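Long-range contact in probable AP endonuclease (African swine fever virus, PDB 6KI3), which probably cleaves DNA on the 5' side of apurinic or apyrimidinic sites during repair, using three zinc ions, and probably trims mismatched 3' ends as an exonuclease: residues 195-209 against 255-269. Residues are numbered along the deposited sequence; the frame is centred on the assembly and turned at random.
Sequences ISSYNDAGQWLRSLE and KQSGLYCFVEYITRH
Two consecutive outer helices of the TIM barrel, 198-209 and 258-269, pack side by side here, their N-to-C directions 38° apart and their axes approaching to 7.6 Å. Their N-terminal ends are tied by a single backbone bridge between S197 and S257, both N-caps: G258 N donates to S196 O at 2.7 Å, and Y198 N to Q256 O at 3.0 Å. G258 lies tight under the loop 195-197, its CA 3.3 Å from I195 O. In the middle C261 is a knob in the hole formed by Y198, A201, G202 and L205. With SG anti to the backbone N (chi1 -175°), the sulfur reaches G202 CA at 3.5 Å, where no side chain intervenes, and lies over the Y198 ring. The Y198 hydroxyl runs on to E264, donating to the syn lone pair of OE1 over 2.8 Å; ring and carboxylate planes stand 81° apart. On the barrel side, L205 drapes both methyls on F262: CD1 sits above one face of the ring, displaced from its centre, while L205 CD2 touches F262 CE1 at 3.6 Å. A201 CB meets the same ring at CE2. Toward the C-terminal ends, E209 brings its carboxylate carbon to the edge of the Y265 ring, E209 CD to Y265 CE2 3.3 Å, and L208 CD2 meets the Y265 hydroxyl end. H269 NE2 bonds weakly to E209 OE2. Beneath the pair, L208 and Y265 rest on I220 of strand 220-227, and Y265 meets the F222 ring steeply; I195 and F262 touch T185 of helix 185-190, and W204 packs against helix 161-174.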
loop_
_atom_site.group_PDB
_atom_site.type_symbol
_atom_site.label_atom_id
_atom_site.label_comp_id
_atom_site.label_asym_id
_atom_site.label_seq_id
_atom_site.Cartn_x
_atom_site.Cartn_y
_atom_site.Cartn_z
ATOM N N ILE A 195 3.046 8.385 -15.774
ATOM C CA ILE A 195 4.240 8.367 -14.935
ATOM C C ILE A 195 5.281 7.451 -15.567
ATOM O O ILE A 195 6.106 6.853 -14.867
ATOM C CB ILE A 195 3.909 7.917 -13.501
ATOM C CG1 ILE A 195 3.162 6.581 -13.525
ATOM C CG2 ILE A 195 3.094 8.981 -12.782
ATOM C CD1 ILE A 195 2.888 6.003 -12.153
ATOM N N SER A 196 5.254 7.345 -16.898
ATOM C CA SER A 196 6.113 6.385 -17.583
ATOM C C SER A 196 7.571 6.830 -17.575
ATOM O O SER A 196 8.470 6.039 -17.263
ATOM C CB SER A 196 5.622 6.174 -19.016
ATOM O OG SER A 196 4.363 5.525 -19.029
ATOM N N SER A 197 7.830 8.087 -17.915
ATOM C CA SER A 197 9.198 8.572 -18.008
ATOM C C SER A 197 9.655 9.176 -16.684
ATOM O O SER A 197 8.855 9.465 -15.791
ATOM C CB SER A 197 9.335 9.608 -19.121
ATOM O OG SER A 197 8.885 10.881 -18.694
ATOM N N TYR A 198 10.974 9.367 -16.576
ATOM C CA TYR A 198 11.549 9.973 -15.379
ATOM C C TYR A 198 10.976 11.363 -15.134
ATOM O O TYR A 198 10.641 11.714 -13.996
ATOM C CB TYR A 198 13.073 10.033 -15.510
ATOM C CG TYR A 198 13.792 10.537 -14.275
ATOM C CD1 TYR A 198 13.952 11.898 -14.043
ATOM C CD2 TYR A 198 14.323 9.649 -13.347
ATOM C CE1 TYR A 198 14.609 12.360 -12.918
ATOM C CE2 TYR A 198 14.984 10.102 -12.220
ATOM C CZ TYR A 198 15.123 11.460 -12.011
ATOM O OH TYR A 198 15.780 11.918 -10.892
ATOM N N ASN A 199 10.855 12.169 -16.191
ATOM C CA ASN A 199 10.334 13.523 -16.035
ATOM C C ASN A 199 8.850 13.509 -15.690
ATOM O O ASN A 199 8.381 14.348 -14.911
ATOM C CB ASN A 199 10.586 14.329 -17.309
ATOM C CG ASN A 199 10.366 15.816 -17.113
ATOM O OD1 ASN A 199 11.225 16.517 -16.577
ATOM N ND2 ASN A 199 9.213 16.309 -17.551
ATOM N N ASP A 200 8.095 12.564 -16.260
ATOM C CA ASP A 200 6.671 12.468 -15.954
ATOM C C ASP A 200 6.442 12.194 -14.473
ATOM O O ASP A 200 5.547 12.783 -13.855
ATOM C CB ASP A 200 6.020 11.378 -16.807
ATOM C CG ASP A 200 6.012 11.715 -18.286
ATOM O OD1 ASP A 200 6.075 12.916 -18.630
ATOM O OD2 ASP A 200 5.941 10.776 -19.108
ATOM N N ALA A 201 7.242 11.303 -13.886
ATOM C CA ALA A 201 7.140 11.040 -12.455
ATOM C C ALA A 201 7.757 12.165 -11.635
ATOM O O ALA A 201 7.223 12.532 -10.582
ATOM C CB ALA A 201 7.809 9.707 -12.117
ATOM N N GLY A 202 8.876 12.722 -12.104
ATOM C CA GLY A 202 9.535 13.782 -11.357
ATOM C C GLY A 202 8.667 15.014 -11.191
ATOM O O GLY A 202 8.665 15.645 -10.132
ATOM N N GLN A 203 7.918 15.375 -12.235
ATOM C CA GLN A 203 7.012 16.514 -12.129
ATOM C C GLN A 203 5.893 16.235 -11.134
ATOM O O GLN A 203 5.543 17.100 -10.324
ATOM C CB GLN A 203 6.439 16.859 -13.503
ATOM N N TRP A 204 5.326 15.026 -11.176
ATOM C CA TRP A 204 4.266 14.668 -10.239
ATOM C C TRP A 204 4.797 14.575 -8.813
ATOM O O TRP A 204 4.147 15.044 -7.872
ATOM C CB TRP A 204 3.625 13.346 -10.664
ATOM C CG TRP A 204 2.342 13.023 -9.956
ATOM C CD1 TRP A 204 1.082 13.370 -10.347
ATOM C CD2 TRP A 204 2.194 12.277 -8.741
ATOM N NE1 TRP A 204 0.159 12.892 -9.450
ATOM C CE2 TRP A 204 0.815 12.216 -8.455
ATOM C CE3 TRP A 204 3.093 11.657 -7.868
ATOM C CZ2 TRP A 204 0.314 11.562 -7.332
ATOM C CZ3 TRP A 204 2.593 11.007 -6.753
ATOM C CH2 TRP A 204 1.216 10.966 -6.495
ATOM N N LEU A 205 5.980 13.981 -8.636
ATOM C CA LEU A 205 6.537 13.827 -7.296
ATOM C C LEU A 205 7.043 15.150 -6.735
ATOM O O LEU A 205 7.059 15.335 -5.513
ATOM C CB LEU A 205 7.658 12.787 -7.310
ATOM C CG LEU A 205 7.197 11.332 -7.421
ATOM C CD1 LEU A 205 8.381 10.394 -7.591
ATOM C CD2 LEU A 205 6.372 10.943 -6.204
ATOM N N ARG A 206 7.461 16.077 -7.601
ATOM C CA ARG A 206 7.847 17.401 -7.123
ATOM C C ARG A 206 6.637 18.170 -6.613
ATOM O O ARG A 206 6.712 18.845 -5.579
ATOM C CB ARG A 206 8.552 18.180 -8.233
ATOM N N SER A 207 5.510 18.080 -7.325
ATOM C CA SER A 207 4.280 18.696 -6.842
ATOM C C SER A 207 3.816 18.060 -5.538
ATOM O O SER A 207 3.125 18.707 -4.743
ATOM C CB SER A 207 3.187 18.589 -7.905
ATOM O OG SER A 207 2.909 17.233 -8.212
ATOM N N LEU A 208 4.185 16.799 -5.304
ATOM C CA LEU A 208 3.865 16.154 -4.036
ATOM C C LEU A 208 4.666 16.765 -2.894
ATOM O O LEU A 208 4.112 17.092 -1.838
ATOM C CB LEU A 208 4.126 14.651 -4.129
ATOM C CG LEU A 208 3.968 13.886 -2.814
ATOM C CD1 LEU A 208 2.531 13.961 -2.321
ATOM C CD2 LEU A 208 4.418 12.442 -2.967
ATOM N N GLU A 209 5.978 16.921 -3.086
ATOM C CA GLU A 209 6.802 17.525 -2.045
ATOM C C GLU A 209 6.423 18.980 -1.807
ATOM O O GLU A 209 6.585 19.488 -0.693
ATOM C CB GLU A 209 8.282 17.416 -2.412
ATOM C CG GLU A 209 8.728 16.009 -2.773
ATOM C CD GLU A 209 9.886 15.528 -1.920
ATOM O OE1 GLU A 209 9.750 15.525 -0.679
ATOM O OE2 GLU A 209 10.930 15.152 -2.493
ATOM N N LYS A 255 16.896 3.396 -15.403
ATOM C CA LYS A 255 17.106 4.640 -14.675
ATOM C C LYS A 255 16.532 5.855 -15.393
ATOM O O LYS A 255 16.642 6.971 -14.875
ATOM C CB LYS A 255 18.599 4.848 -14.398
ATOM C CG LYS A 255 19.170 3.841 -13.410
ATOM C CD LYS A 255 20.645 4.081 -13.134
ATOM C CE LYS A 255 20.871 5.405 -12.424
ATOM N NZ LYS A 255 22.250 5.507 -11.868
ATOM N N GLN A 256 15.931 5.670 -16.567
ATOM C CA GLN A 256 15.136 6.707 -17.208
ATOM C C GLN A 256 13.641 6.456 -17.071
ATOM O O GLN A 256 12.841 7.253 -17.573
ATOM C CB GLN A 256 15.505 6.835 -18.690
ATOM C CG GLN A 256 16.793 7.600 -18.950
ATOM C CD GLN A 256 18.019 6.712 -18.925
ATOM O OE1 GLN A 256 18.247 5.927 -19.844
ATOM N NE2 GLN A 256 18.814 6.829 -17.869
ATOM N N SER A 257 13.249 5.373 -16.408
ATOM C CA SER A 257 11.842 5.089 -16.181
ATOM C C SER A 257 11.279 6.007 -15.101
ATOM O O SER A 257 12.011 6.656 -14.349
ATOM C CB SER A 257 11.647 3.631 -15.768
ATOM O OG SER A 257 12.314 3.352 -14.548
ATOM N N GLY A 258 9.948 6.055 -15.033
ATOM C CA GLY A 258 9.303 6.781 -13.956
ATOM C C GLY A 258 9.448 6.092 -12.615
ATOM O O GLY A 258 9.419 6.750 -11.571
ATOM N N LEU A 259 9.616 4.766 -12.621
ATOM C CA LEU A 259 9.747 4.030 -11.368
ATOM C C LEU A 259 11.030 4.396 -10.636
ATOM O O LEU A 259 11.026 4.550 -9.409
ATOM C CB LEU A 259 9.703 2.525 -11.628
ATOM C CG LEU A 259 10.003 1.702 -10.421
ATOM C CD1 LEU A 259 8.774 1.411 -9.667
ATOM C CD2 LEU A 259 10.735 0.425 -10.764
ATOM N N TYR A 260 12.142 4.529 -11.365
ATOM C CA TYR A 260 13.401 4.881 -10.717
ATOM C C TYR A 260 13.310 6.227 -10.015
ATOM O O TYR A 260 13.963 6.436 -8.986
ATOM C CB TYR A 260 14.543 4.890 -11.733
ATOM C CG TYR A 260 15.859 5.342 -11.142
ATOM C CD1 TYR A 260 16.483 4.603 -10.147
ATOM C CD2 TYR A 260 16.473 6.510 -11.574
ATOM C CE1 TYR A 260 17.684 5.009 -9.600
ATOM C CE2 TYR A 260 17.675 6.926 -11.033
ATOM C CZ TYR A 260 18.277 6.172 -10.046
ATOM O OH TYR A 260 19.473 6.579 -9.502
ATOM N N CYS A 261 12.506 7.149 -10.546
ATOM C CA CYS A 261 12.270 8.405 -9.844
ATOM C C CYS A 261 11.460 8.174 -8.572
ATOM O O CYS A 261 11.678 8.852 -7.561
ATOM C CB CYS A 261 11.564 9.400 -10.763
ATOM S SG CYS A 261 11.345 11.044 -10.047
ATOM N N PHE A 262 10.523 7.224 -8.606
ATOM C CA PHE A 262 9.802 6.857 -7.390
ATOM C C PHE A 262 10.733 6.202 -6.378
ATOM O O PHE A 262 10.591 6.414 -5.169
ATOM C CB PHE A 262 8.634 5.926 -7.723
ATOM C CG PHE A 262 7.398 6.640 -8.198
ATOM C CD1 PHE A 262 6.483 7.146 -7.289
ATOM C CD2 PHE A 262 7.144 6.795 -9.551
ATOM C CE1 PHE A 262 5.343 7.801 -7.720
ATOM C CE2 PHE A 262 6.006 7.448 -9.989
ATOM C CZ PHE A 262 5.105 7.951 -9.072
ATOM N N VAL A 263 11.693 5.406 -6.853
ATOM C CA VAL A 263 12.631 4.750 -5.948
ATOM C C VAL A 263 13.519 5.781 -5.259
ATOM O O VAL A 263 13.853 5.640 -4.076
ATOM C CB VAL A 263 13.460 3.701 -6.713
ATOM C CG1 VAL A 263 14.535 3.103 -5.816
ATOM C CG2 VAL A 263 12.553 2.610 -7.257
ATOM N N GLU A 264 13.901 6.838 -5.978
ATOM C CA GLU A 264 14.753 7.866 -5.386
ATOM C C GLU A 264 14.010 8.653 -4.313
ATOM O O GLU A 264 14.591 9.000 -3.278
ATOM C CB GLU A 264 15.282 8.801 -6.474
ATOM C CG GLU A 264 16.362 8.184 -7.352
ATOM C CD GLU A 264 16.841 9.130 -8.439
ATOM O OE1 GLU A 264 16.021 9.934 -8.932
ATOM O OE2 GLU A 264 18.038 9.077 -8.794
ATOM N N TYR A 265 12.727 8.950 -4.538
ATOM C CA TYR A 265 11.944 9.637 -3.517
ATOM C C TYR A 265 11.720 8.742 -2.305
ATOM O O TYR A 265 11.801 9.206 -1.160
ATOM C CB TYR A 265 10.608 10.101 -4.101
ATOM C CG TYR A 265 9.621 10.615 -3.074
ATOM C CD1 TYR A 265 8.733 9.755 -2.440
ATOM C CD2 TYR A 265 9.570 11.963 -2.744
ATOM C CE1 TYR A 265 7.835 10.220 -1.503
ATOM C CE2 TYR A 265 8.668 12.435 -1.810
ATOM C CZ TYR A 265 7.804 11.559 -1.193
ATOM O OH TYR A 265 6.904 12.018 -0.261
ATOM N N ILE A 266 11.427 7.461 -2.536
ATOM C CA ILE A 266 11.247 6.521 -1.434
ATOM C C ILE A 266 12.537 6.394 -0.632
ATOM O O ILE A 266 12.515 6.280 0.599
ATOM C CB ILE A 266 10.772 5.159 -1.975
ATOM C CG1 ILE A 266 9.340 5.268 -2.500
ATOM C CG2 ILE A 266 10.868 4.082 -0.906
ATOM C CD1 ILE A 266 8.886 4.057 -3.281
ATOM N N THR A 267 13.682 6.429 -1.317
ATOM C CA THR A 267 14.966 6.349 -0.626
ATOM C C THR A 267 15.220 7.589 0.221
ATOM O O THR A 267 15.497 7.487 1.421
ATOM C CB THR A 267 16.091 6.153 -1.643
ATOM O OG1 THR A 267 16.020 4.828 -2.191
ATOM C CG2 THR A 267 17.447 6.352 -0.990
ATOM N N ARG A 268 15.120 8.773 -0.387
ATOM C CA ARG A 268 15.436 10.016 0.306
ATOM C C ARG A 268 14.471 10.336 1.438
ATOM O O ARG A 268 14.775 11.213 2.254
ATOM C CB ARG A 268 15.461 11.182 -0.686
ATOM N N HIS A 269 13.323 9.663 1.508
ATOM C CA HIS A 269 12.363 9.889 2.577
ATOM C C HIS A 269 12.086 8.645 3.407
ATOM O O HIS A 269 11.226 8.693 4.296
ATOM C CB HIS A 269 11.047 10.433 2.006
ATOM C CG HIS A 269 11.148 11.837 1.497
ATOM N ND1 HIS A 269 11.130 12.932 2.333
ATOM C CD2 HIS A 269 11.276 12.324 0.241
ATOM C CE1 HIS A 269 11.236 14.034 1.613
ATOM N NE2 HIS A 269 11.327 13.693 0.340
#